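Local structure of extracellular solute-binding protein, family 1 (Bifidobacterium longum subsp. infantis ATCC 15697, 3QUF) at residues D356-N360 with Y361-N365; S246-Q249 with V250-E253. The protein probably serves as the extracellular solute-binding component of a transport system, capturing a solute outside the cell for delivery to its membrane partner. All coordinates share one frame; numbering follows the deposited sequence.

Contact 1: residues D356-N360 with Y361-N365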
# COMPACT_ATOMS: atom_id res chain seq x y z
N ASP A 356 -11.63 13.04 5.38
CA ASP A 356 -10.78 13.81 4.40
C ASP A 356 -9.87 12.87 3.63
O ASP A 356 -9.86 12.86 2.38
CB ASP A 356 -9.98 14.92 5.11
CG ASP A 356 -9.07 15.77 4.14
OD1 ASP A 356 -9.50 16.16 3.02
OD2 ASP A 356 -7.91 16.10 4.53
N VAL A 357 -9.09 12.07 4.35
CA VAL A 357 -8.13 11.21 3.68
C VAL A 357 -8.82 10.21 2.75
O VAL A 357 -8.36 9.95 1.65
CB VAL A 357 -7.07 10.59 4.64
CG1 VAL A 357 -6.19 11.70 5.21
CG2 VAL A 357 -7.67 9.81 5.74
N VAL A 358 -9.95 9.67 3.17
CA VAL A 358 -10.67 8.74 2.32
C VAL A 358 -11.35 9.43 1.15
O VAL A 358 -11.15 9.02 -0.01
CB VAL A 358 -11.65 7.90 3.12
CG1 VAL A 358 -12.55 7.04 2.21
CG2 VAL A 358 -10.82 7.01 4.08
N ASP A 359 -12.15 10.46 1.42
CA ASP A 359 -12.91 11.07 0.33
C ASP A 359 -12.07 11.88 -0.65
O ASP A 359 -12.36 11.89 -1.84
CB ASP A 359 -13.98 12.00 0.87
CG ASP A 359 -15.15 11.25 1.50
OD1 ASP A 359 -15.20 9.99 1.50
OD2 ASP A 359 -16.01 11.97 2.02
N ASN A 360 -11.04 12.57 -0.16
CA ASN A 360 -10.31 13.50 -0.99
C ASN A 360 -8.98 12.98 -1.53
O ASN A 360 -8.37 13.61 -2.39
CB ASN A 360 -10.15 14.82 -0.25
CG ASN A 360 -11.49 15.45 0.06
OD1 ASN A 360 -12.41 15.42 -0.78
ND2 ASN A 360 -11.65 15.94 1.29
N TYR A 361 -8.54 11.82 -1.03
CA TYR A 361 -7.29 11.22 -1.46
C TYR A 361 -7.51 9.80 -1.93
O TYR A 361 -7.23 9.50 -3.08
CB TYR A 361 -6.16 11.38 -0.39
CG TYR A 361 -5.94 12.83 -0.14
CD1 TYR A 361 -5.07 13.58 -0.94
CD2 TYR A 361 -6.70 13.50 0.82
CE1 TYR A 361 -4.95 14.94 -0.74
CE2 TYR A 361 -6.57 14.87 1.02
CZ TYR A 361 -5.72 15.58 0.20
OH TYR A 361 -5.60 16.95 0.38
N PHE A 362 -7.97 8.91 -1.07
CA PHE A 362 -8.18 7.51 -1.48
C PHE A 362 -9.16 7.41 -2.66
O PHE A 362 -8.85 6.82 -3.69
CB PHE A 362 -8.64 6.65 -0.31
CG PHE A 362 -8.95 5.24 -0.71
CD1 PHE A 362 -7.95 4.38 -1.09
CD2 PHE A 362 -10.27 4.80 -0.72
CE1 PHE A 362 -8.27 3.09 -1.50
CE2 PHE A 362 -10.57 3.50 -1.14
CZ PHE A 362 -9.55 2.66 -1.51
N LYS A 363 -10.31 8.03 -2.52
CA LYS A 363 -11.31 7.97 -3.59
C LYS A 363 -10.91 8.76 -4.85
O LYS A 363 -11.50 8.56 -5.90
CB LYS A 363 -12.67 8.41 -3.07
CG LYS A 363 -13.25 7.35 -2.09
CD LYS A 363 -14.71 7.69 -1.68
CE LYS A 363 -15.72 6.74 -2.34
NZ LYS A 363 -15.84 6.98 -3.82
N GLN A 364 -9.93 9.62 -4.73
CA GLN A 364 -9.38 10.37 -5.86
C GLN A 364 -8.10 9.74 -6.44
O GLN A 364 -7.43 10.38 -7.27
CB GLN A 364 -9.09 11.79 -5.42
CG GLN A 364 -10.29 12.50 -4.83
CD GLN A 364 -11.47 12.51 -5.76
OE1 GLN A 364 -11.31 12.67 -6.97
NE2 GLN A 364 -12.67 12.32 -5.21
N ASN A 365 -7.77 8.51 -6.03
CA ASN A 365 -6.60 7.79 -6.54
C ASN A 365 -5.29 8.51 -6.25
O ASN A 365 -4.36 8.53 -7.09
CB ASN A 365 -6.77 7.45 -8.05
CG ASN A 365 -7.95 6.53 -8.27
OD1 ASN A 365 -8.06 5.49 -7.65
ND2 ASN A 365 -8.89 6.95 -9.09
O HOH W 1 -6.22 17.80 3.07
O HOH W 2 -14.68 11.62 -3.00
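Tyr361 folds back along the last turns of helix 355-362 to meet Asp356 and Asn360, at the start of the Schellman motif that ends the helix, with Asn365 as C-prime. One face of its ring lies against the backbone carbonyl carbon of Asn360, with Tyr361 CG 3.3 Å from Asn360 C, while Asp356 O and Val357 CA sit at the edge. Beyond them the Asp356 carboxylate stands nearly upright to the ring, planes 84° apart, with OD1 3.8 Å from Tyr361 CE2. Placed by a chi1 of -179° that sets CG opposite the backbone N, this carboxylate divides its oxygens: Asp356 OD1 takes a nearly straight bond from Asn360 ND2 (2.8 Å) on its anti lone pair, while Asp356 OD2 shares a water with Tyr361 OH. A phenylalanine in place of Tyr361 would probably lose that water bridge, leaving Asp356 OD2 without the water-mediated link to the ring. The helix widens here into a pi-type turn, Phe362 N reaching Val357 O at 2.9 Å and Lys363 N reaching Val358 O at 2.8 Å. Phe362 turns inward onto Val138 and Ile295. On the outer side, a water donates to Asp359 O at 2.6 Å and accepts weakly from Gln364 NE2.

Contact 2: residues S246-Q249 with V250-E253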
# COMPACT_ATOMS: atom_id res chain seq x y z
N SER A 246 10.86 1.26 16.89
CA SER A 246 9.81 0.44 16.30
C SER A 246 8.53 1.27 16.16
O SER A 246 8.43 2.33 16.75
CB SER A 246 9.49 -0.74 17.19
OG SER A 246 9.01 -0.30 18.44
N ALA A 247 7.59 0.74 15.38
CA ALA A 247 6.26 1.34 15.19
C ALA A 247 5.58 1.51 16.53
O ALA A 247 4.98 2.53 16.79
CB ALA A 247 5.40 0.46 14.29
N ASP A 248 5.66 0.49 17.38
CA ASP A 248 5.05 0.57 18.72
C ASP A 248 5.67 1.66 19.61
O ASP A 248 4.96 2.38 20.33
CB ASP A 248 5.05 -0.81 19.42
CG ASP A 248 4.07 -1.80 18.78
OD1 ASP A 248 3.11 -1.37 18.09
OD2 ASP A 248 4.25 -3.04 18.96
N GLN A 249 6.98 1.85 19.53
CA GLN A 249 7.62 2.92 20.30
C GLN A 249 7.17 4.32 19.83
O GLN A 249 6.92 5.22 20.64
CB GLN A 249 9.15 2.81 20.24
CG GLN A 249 9.73 1.69 21.13
CD GLN A 249 11.21 1.48 20.87
OE1 GLN A 249 11.65 1.36 19.72
NE2 GLN A 249 11.98 1.43 21.96
N VAL A 250 7.05 4.49 18.53
CA VAL A 250 6.54 5.74 18.01
C VAL A 250 5.12 5.99 18.52
O VAL A 250 4.81 7.09 19.00
CB VAL A 250 6.61 5.77 16.47
CG1 VAL A 250 5.89 6.97 15.89
CG2 VAL A 250 8.08 5.81 16.05
N LYS A 251 4.30 4.97 18.47
CA LYS A 251 2.90 5.08 18.87
C LYS A 251 2.80 5.44 20.35
O LYS A 251 1.99 6.27 20.75
CB LYS A 251 2.12 3.81 18.57
CG LYS A 251 0.63 3.90 18.99
CD LYS A 251 -0.29 2.93 18.29
CE LYS A 251 -0.16 1.53 18.79
NZ LYS A 251 -1.20 0.65 18.14
N GLN A 252 3.65 4.82 21.16
CA GLN A 252 3.72 5.12 22.59
C GLN A 252 4.06 6.58 22.84
O GLN A 252 3.46 7.20 23.69
CB GLN A 252 4.71 4.18 23.25
CG GLN A 252 4.09 2.83 23.57
CD GLN A 252 3.27 2.88 24.88
OE1 GLN A 252 3.41 3.81 25.68
NE2 GLN A 252 2.40 1.89 25.08
N GLU A 253 5.02 7.15 22.10
CA GLU A 253 5.32 8.57 22.25
C GLU A 253 4.13 9.46 21.89
O GLU A 253 3.91 10.50 22.51
CB GLU A 253 6.54 8.98 21.42
CG GLU A 253 7.86 8.44 21.95
CD GLU A 253 8.10 8.87 23.37
OE1 GLU A 253 8.26 10.09 23.59
OE2 GLU A 253 8.09 7.99 24.26
O HOH W 3 0.20 -1.82 18.46
O HOH W 4 8.38 5.11 23.13
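The flat end groups of Glu253 and Gln249 do not stack across the turn; the Glu253 carboxylate reaches Gln249 O through a water. That carboxylate is approached at its oxygens: water 4 donates to Glu253 OE2 at 3.1 Å and also to the backbone O of Gln249, while OE1 takes a weak bond from Asn258. Nearer the backbone, Glu253 CG lies 3.6 Å from Gln249 O. The Gln249 amide turns back the other way, and its OE1 receives Ser246 N at 2.9 Å in the carbonyl plane, on a lone pair. In return Ser246 OG accepts from Gln249 N at 3.2 Å. This reciprocal pair is a capping box, with Ser246 as the N-cap of helix 247-255; a chi1 of -76° swings Gln249 CG beside its own backbone N, from where the extended chain reaches the cap. Regular i to i+4 bonds follow, from Val250 N to Ser246 O through Glu253 N to Gln249 O. Val250 is the buried member, its CG2 lying 3.6 Å from Ser246 O and its side chain packing on Leu259 and Met262 of strand 259-264. Across the outer side, Asp248 OD1 and Lys251 NZ stand 4.8 Å apart, joined by water 3, which donates to the carboxylate and accepts from Lys251 NZ. Lys251 NZ has its direct salt bridges with Asp268 and Asp271.

How the contacts relate
Contact 2 stands at the start of a helix and contact 1 at the finish of a later one, so one shows how a helix begins and the other how a later helix ends. Their centres are 26 Å apart and their nearest atoms about 16 Å, with no touch. What joins them is the large mixed sheet: Phe362 of contact 1 packs on strands 135-144 and 295-305, Val250 of contact 2 on strand 259-264, and strand 135-144 pairs antiparallel with both of the others. Contact 1 lies deeper, its centre 14 Å from that of the chain against 20 Å for contact 2. Contact 1 is partly buried against the sheet, whereas contact 2 is at the surface.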